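Lipase aflb (Neosartorya fumigata, PDB 6IDY) probably hydrolyses ester bonds of lipid substrates as a calcium-binding lipase of the alpha/beta-hydrolase fold. Local coordinates at residues A[304-309]-A[337-342]; A[242-247]-A[296-301]. All blocks are in the same frame, centred on the assembly; numbering follows the deposited sequence.

Contact 1: A[304-309]-A[337-342]; sequences DSAYVP and RAVGVS. With SO4 (sulfate ion), chain E.
Arg337 meets Tyr307 because its CG stands beside the backbone N (chi1 -62°) and the chain then runs extended to NE, laying the guanidinium over one face of the phenol ring. The evidence for a cation-pi stack is direct: group centres lie 3.8 Å apart, the planes are inclined by 21°, and Tyr307 CE1 sits over the middle of the guanidinium, 3.2 Å from Arg337 CZ. Bonds in the guanidinium plane fix its rotation. On one side Arg337 NH1 donates to Ala306 O at 3.1 Å, nearly straight at the hydrogen (163°) although the donor stands above the carbonyl plane; NH1 also bonds Gly302 O. On the other, Arg337 NE and NH2 fork onto O3 of a sulfate, NE to O3 being 2.9 Å; Arg250 shares this anion, which probably came from the crystallisation liquor. A water bridges Ala306 O and Arg337 N, adding a second grip on that carbonyl. Farther along, the chemistry turns apolar: Ala306 CB lies 3.8 Å from Val339 CG2 and a tight 3.3 Å from Val341 CG2. At the far end Pro309 CA makes a CH...O contact of 3.3 Å with Gly340 O. The loop leading into strand 310-314 thus packs against the turn and first residues of the neighbouring parallel strand 341-345, with Tyr307 and Val308 on helix 235-245 and Val308 also against strand 253-259.

Contact 2: A[242-247]-A[296-301]; sequences ALKYWP and RTLRGG
Two helix C-termini, those of 235-245 and 293-299, are joined here by a lysine whose ammonium bonds carbonyls at the C-terminal end of helix 293-299 and just beyond it. Lys244 leaves its own helix with CG anti to the backbone N (chi1 173°) and stays extended to the ammonium, which therefore reaches across to the partner. There Lys244 NZ donates to Leu298 O in the last turn at 2.9 Å and to Gly300 O just past the helix end at 2.7 Å. Neither approach follows a lone pair: NZ stands above both carbonyl planes, by 47° at Gly300 and 55° at Leu298. A further hydrogen bond, from Lys244 NZ to Tyr245 OH at 3.0 Å, ties the ammonium to the adjacent phenol, whose ring carries Lys244 CG over the centre of one face. Tyr245 OH lies 3.6 Å from Thr297 CG2, the two side chains crossing at about a right angle. Thr297 OG1 turns back to Glu293 O within its own helix. Since carbonyls at a helix C-terminus carry the negative end of the helix dipole, the ammonium is probably stabilised by that field as well. Helix 235-245 follows strand 227-232 through a Ser-Trp-Ser-Gln-Gly turn, consistent with the nucleophile-elbow strand-turn-helix of alpha/beta-hydrolase lipases; the lysine joins the far end of that helix to helix 293-299.

In the fold
Contact 1 is partly buried and contact 2 is a surface contact: four of nine touching residues are buried in the first, against one of five in the second, and the buried areas are 409 Å² and 196 Å². Contact 1 joins a loop to the turn and start of edge strand 341-345 near the calcium site, the side chain of Pro309 about 5 Å from the calcium ion. Contact 2 is built on helix 235-245, against which Tyr307 and Val308 of contact 1 pack. Both set a cationic side chain on backbone carbonyls, yet the arginine is held flat by stacking, whereas the lysine ammonium gathers several oxygens, with no stacking of the charged group. Tyr307 OH packs 3.3 Å from Lys244 CG, linking them directly.

Contact 1: A[304-309]-A[337-342]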
loop_
_atom_site.group_PDB
_atom_site.type_symbol
_atom_site.label_atom_id
_atom_site.label_comp_id
_atom_site.label_asym_id
_atom_site.label_seq_id
_atom_site.Cartn_x
_atom_site.Cartn_y
_atom_site.Cartn_z
ATOM N N ASP A 304 -3.968 18.131 -5.102
ATOM C CA ASP A 304 -2.512 17.990 -5.125
ATOM C C ASP A 304 -1.886 18.565 -3.829
ATOM O O ASP A 304 -0.666 18.528 -3.664
ATOM C CB ASP A 304 -1.918 18.629 -6.400
ATOM C CG ASP A 304 -2.230 20.100 -6.613
ATOM O OD1 ASP A 304 -3.178 20.616 -5.960
ATOM O OD2 ASP A 304 -1.539 20.737 -7.439
ATOM N N SER A 305 -2.738 19.086 -2.915
ATOM C CA SER A 305 -2.349 19.576 -1.588
ATOM C C SER A 305 -2.977 18.650 -0.551
ATOM O O SER A 305 -4.002 18.025 -0.827
ATOM C CB SER A 305 -2.827 21.011 -1.350
ATOM O OG SER A 305 -1.879 21.964 -1.797
ATOM N N ALA A 306 -2.374 18.559 0.640
ATOM C CA ALA A 306 -2.916 17.715 1.704
ATOM C C ALA A 306 -4.244 18.247 2.255
ATOM O O ALA A 306 -4.523 19.448 2.155
ATOM C CB ALA A 306 -1.907 17.572 2.826
ATOM N N TYR A 307 -5.065 17.341 2.826
ATOM C CA TYR A 307 -6.359 17.676 3.432
ATOM C C TYR A 307 -6.261 17.639 4.941
ATOM O O TYR A 307 -7.086 18.234 5.631
ATOM C CB TYR A 307 -7.440 16.674 2.965
ATOM C CG TYR A 307 -7.860 16.936 1.544
ATOM C CD1 TYR A 307 -8.742 17.968 1.240
ATOM C CD2 TYR A 307 -7.290 16.230 0.487
ATOM C CE1 TYR A 307 -9.092 18.253 -0.077
ATOM C CE2 TYR A 307 -7.621 16.518 -0.834
ATOM C CZ TYR A 307 -8.508 17.545 -1.110
ATOM O OH TYR A 307 -8.826 17.850 -2.405
ATOM N N VAL A 308 -5.301 16.862 5.452
ATOM C CA VAL A 308 -5.052 16.638 6.888
ATOM C C VAL A 308 -3.510 16.548 7.039
ATOM O O VAL A 308 -2.848 16.379 6.008
ATOM C CB VAL A 308 -5.757 15.320 7.382
ATOM C CG1 VAL A 308 -7.264 15.353 7.155
ATOM C CG2 VAL A 308 -5.149 14.065 6.745
ATOM N N PRO A 309 -2.910 16.619 8.260
ATOM C CA PRO A 309 -1.442 16.469 8.361
ATOM C C PRO A 309 -0.962 15.200 7.650
ATOM O O PRO A 309 -1.363 14.096 8.027
ATOM C CB PRO A 309 -1.196 16.417 9.871
ATOM C CG PRO A 309 -2.333 17.223 10.451
ATOM C CD PRO A 309 -3.514 16.830 9.597
ATOM N N ARG A 337 -3.472 24.306 1.954
ATOM C CA ARG A 337 -4.486 24.413 3.015
ATOM C C ARG A 337 -3.863 24.754 4.362
ATOM O O ARG A 337 -4.580 25.166 5.273
ATOM C CB ARG A 337 -5.320 23.128 3.134
ATOM C CG ARG A 337 -6.092 22.831 1.870
ATOM C CD ARG A 337 -7.078 21.682 1.984
ATOM N NE ARG A 337 -7.810 21.591 0.720
ATOM C CZ ARG A 337 -7.371 20.953 -0.360
ATOM N NH1 ARG A 337 -6.264 20.222 -0.304
ATOM N NH2 ARG A 337 -8.074 20.980 -1.481
ATOM N N ALA A 338 -2.530 24.596 4.482
ATOM C CA ALA A 338 -1.736 24.840 5.695
ATOM C C ALA A 338 -2.149 23.866 6.809
ATOM O O ALA A 338 -2.470 24.282 7.923
ATOM C CB ALA A 338 -1.852 26.302 6.151
ATOM N N VAL A 339 -2.157 22.563 6.492
ATOM C CA VAL A 339 -2.500 21.513 7.460
ATOM C C VAL A 339 -1.231 20.823 8.009
ATOM O O VAL A 339 -1.303 20.083 8.986
ATOM C CB VAL A 339 -3.545 20.494 6.917
ATOM C CG1 VAL A 339 -4.920 21.137 6.768
ATOM C CG2 VAL A 339 -3.091 19.857 5.604
ATOM N N GLY A 340 -0.090 21.095 7.373
ATOM C CA GLY A 340 1.196 20.510 7.719
ATOM C C GLY A 340 1.468 19.310 6.837
ATOM O O GLY A 340 0.652 18.385 6.766
ATOM N N VAL A 341 2.594 19.340 6.124
ATOM C CA VAL A 341 3.021 18.273 5.211
ATOM C C VAL A 341 4.524 18.078 5.333
ATOM O O VAL A 341 5.266 19.052 5.390
ATOM C CB VAL A 341 2.641 18.556 3.719
ATOM C CG1 VAL A 341 3.189 17.480 2.774
ATOM C CG2 VAL A 341 1.140 18.677 3.536
ATOM N N SER A 342 4.968 16.821 5.330
ATOM C CA SER A 342 6.382 16.499 5.251
ATOM C C SER A 342 6.525 15.484 4.126
ATOM O O SER A 342 5.778 14.509 4.080
ATOM C CB SER A 342 6.940 15.996 6.581
ATOM O OG SER A 342 6.432 14.729 6.966
HETATM S S SO4 E . -11.552 22.373 -0.251
HETATM O O1 SO4 E . -11.928 22.373 1.164
HETATM O O2 SO4 E . -12.443 23.283 -0.980
HETATM O O3 SO4 E . -10.179 22.819 -0.383
HETATM O O4 SO4 E . -11.687 21.026 -0.790
HETATM O O HOH W 1 -2.650 21.399 2.198
#

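Contact 2: A[242-247]-A[296-301]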
loop_
_atom_site.group_PDB
_atom_site.type_symbol
_atom_site.label_atom_id
_atom_site.label_comp_id
_atom_site.label_asym_id
_atom_site.label_seq_id
_atom_site.Cartn_x
_atom_site.Cartn_y
_atom_site.Cartn_z
ATOM N N ALA A 242 -10.793 9.820 -0.923
ATOM C CA ALA A 242 -11.773 9.754 0.177
ATOM C C ALA A 242 -11.816 11.084 0.947
ATOM O O ALA A 242 -12.898 11.607 1.200
ATOM C CB ALA A 242 -11.431 8.603 1.124
ATOM N N LEU A 243 -10.638 11.654 1.256
ATOM C CA LEU A 243 -10.538 12.930 1.967
ATOM C C LEU A 243 -11.128 14.087 1.147
ATOM O O LEU A 243 -11.859 14.915 1.689
ATOM C CB LEU A 243 -9.083 13.221 2.376
ATOM C CG LEU A 243 -8.478 12.309 3.450
ATOM C CD1 LEU A 243 -6.966 12.495 3.520
ATOM C CD2 LEU A 243 -9.133 12.545 4.834
ATOM N N LYS A 244 -10.843 14.115 -0.155
ATOM C CA LYS A 244 -11.346 15.152 -1.055
ATOM C C LYS A 244 -12.880 15.116 -1.194
ATOM O O LYS A 244 -13.545 16.120 -0.937
ATOM C CB LYS A 244 -10.675 15.029 -2.440
ATOM C CG LYS A 244 -11.260 15.974 -3.498
ATOM C CD LYS A 244 -10.358 16.104 -4.723
ATOM C CE LYS A 244 -10.837 17.211 -5.622
ATOM N NZ LYS A 244 -10.272 17.073 -6.987
ATOM N N TYR A 245 -13.426 13.964 -1.615
ATOM C CA TYR A 245 -14.843 13.836 -1.926
ATOM C C TYR A 245 -15.741 13.467 -0.743
ATOM O O TYR A 245 -16.956 13.560 -0.879
ATOM C CB TYR A 245 -15.032 12.894 -3.113
ATOM C CG TYR A 245 -14.372 13.460 -4.353
ATOM C CD1 TYR A 245 -14.888 14.589 -4.988
ATOM C CD2 TYR A 245 -13.174 12.938 -4.826
ATOM C CE1 TYR A 245 -14.264 15.140 -6.105
ATOM C CE2 TYR A 245 -12.543 13.477 -5.946
ATOM C CZ TYR A 245 -13.089 14.581 -6.580
ATOM O OH TYR A 245 -12.467 15.112 -7.681
ATOM N N TRP A 246 -15.179 13.109 0.420
ATOM C CA TRP A 246 -16.008 12.885 1.615
ATOM C C TRP A 246 -15.419 13.834 2.657
ATOM O O TRP A 246 -14.659 13.376 3.515
ATOM C CB TRP A 246 -15.989 11.414 2.092
ATOM C CG TRP A 246 -16.920 10.492 1.360
ATOM C CD1 TRP A 246 -18.099 9.981 1.822
ATOM C CD2 TRP A 246 -16.705 9.903 0.067
ATOM N NE1 TRP A 246 -18.647 9.132 0.884
ATOM C CE2 TRP A 246 -17.810 9.064 -0.202
ATOM C CE3 TRP A 246 -15.691 10.018 -0.901
ATOM C CZ2 TRP A 246 -17.929 8.343 -1.396
ATOM C CZ3 TRP A 246 -15.818 9.314 -2.091
ATOM C CH2 TRP A 246 -16.922 8.484 -2.327
ATOM N N PRO A 247 -15.671 15.173 2.554
ATOM C CA PRO A 247 -15.040 16.123 3.497
ATOM C C PRO A 247 -15.241 15.835 4.983
ATOM O O PRO A 247 -14.417 16.273 5.785
ATOM C CB PRO A 247 -15.639 17.479 3.102
ATOM C CG PRO A 247 -16.067 17.312 1.703
ATOM C CD PRO A 247 -16.518 15.892 1.578
ATOM N N ARG A 296 -5.733 13.597 -12.953
ATOM C CA ARG A 296 -6.062 14.996 -13.247
ATOM C C ARG A 296 -7.295 15.450 -12.445
ATOM O O ARG A 296 -7.297 16.564 -11.914
ATOM C CB ARG A 296 -6.297 15.167 -14.752
ATOM C CG ARG A 296 -6.513 16.605 -15.228
ATOM C CD ARG A 296 -5.996 16.845 -16.646
ATOM N NE ARG A 296 -6.458 15.836 -17.606
ATOM C CZ ARG A 296 -5.703 14.849 -18.085
ATOM N NH1 ARG A 296 -4.440 14.722 -17.698
ATOM N NH2 ARG A 296 -6.208 13.977 -18.945
ATOM N N THR A 297 -8.330 14.580 -12.349
ATOM C CA THR A 297 -9.554 14.877 -11.588
ATOM C C THR A 297 -9.220 14.989 -10.106
ATOM O O THR A 297 -9.667 15.926 -9.461
ATOM C CB THR A 297 -10.648 13.825 -11.849
ATOM O OG1 THR A 297 -10.944 13.811 -13.244
ATOM C CG2 THR A 297 -11.932 14.100 -11.062
ATOM N N LEU A 298 -8.432 14.037 -9.574
ATOM C CA LEU A 298 -8.049 14.044 -8.165
ATOM C C LEU A 298 -7.260 15.290 -7.805
ATOM O O LEU A 298 -7.582 15.938 -6.811
ATOM C CB LEU A 298 -7.242 12.780 -7.797
ATOM C CG LEU A 298 -6.644 12.752 -6.367
ATOM C CD1 LEU A 298 -7.733 12.836 -5.289
ATOM C CD2 LEU A 298 -5.772 11.541 -6.167
ATOM N N ARG A 299 -6.250 15.627 -8.619
ATOM C CA ARG A 299 -5.340 16.742 -8.383
ATOM C C ARG A 299 -5.961 18.113 -8.574
ATOM O O ARG A 299 -5.420 19.086 -8.052
ATOM C CB ARG A 299 -4.069 16.590 -9.225
ATOM C CG ARG A 299 -3.269 15.355 -8.809
ATOM C CD ARG A 299 -2.011 15.205 -9.624
ATOM N NE ARG A 299 -1.003 16.211 -9.284
ATOM C CZ ARG A 299 -0.120 16.081 -8.305
ATOM N NH1 ARG A 299 -0.129 15.000 -7.530
ATOM N NH2 ARG A 299 0.780 17.028 -8.089
ATOM N N GLY A 300 -7.084 18.191 -9.282
ATOM C CA GLY A 300 -7.799 19.455 -9.470
ATOM C C GLY A 300 -8.387 19.959 -8.161
ATOM O O GLY A 300 -8.527 19.181 -7.213
ATOM N N GLY A 301 -8.668 21.264 -8.091
ATOM C CA GLY A 301 -9.238 21.915 -6.911
ATOM C C GLY A 301 -8.491 21.684 -5.606
ATOM O O GLY A 301 -9.113 21.499 -4.559
#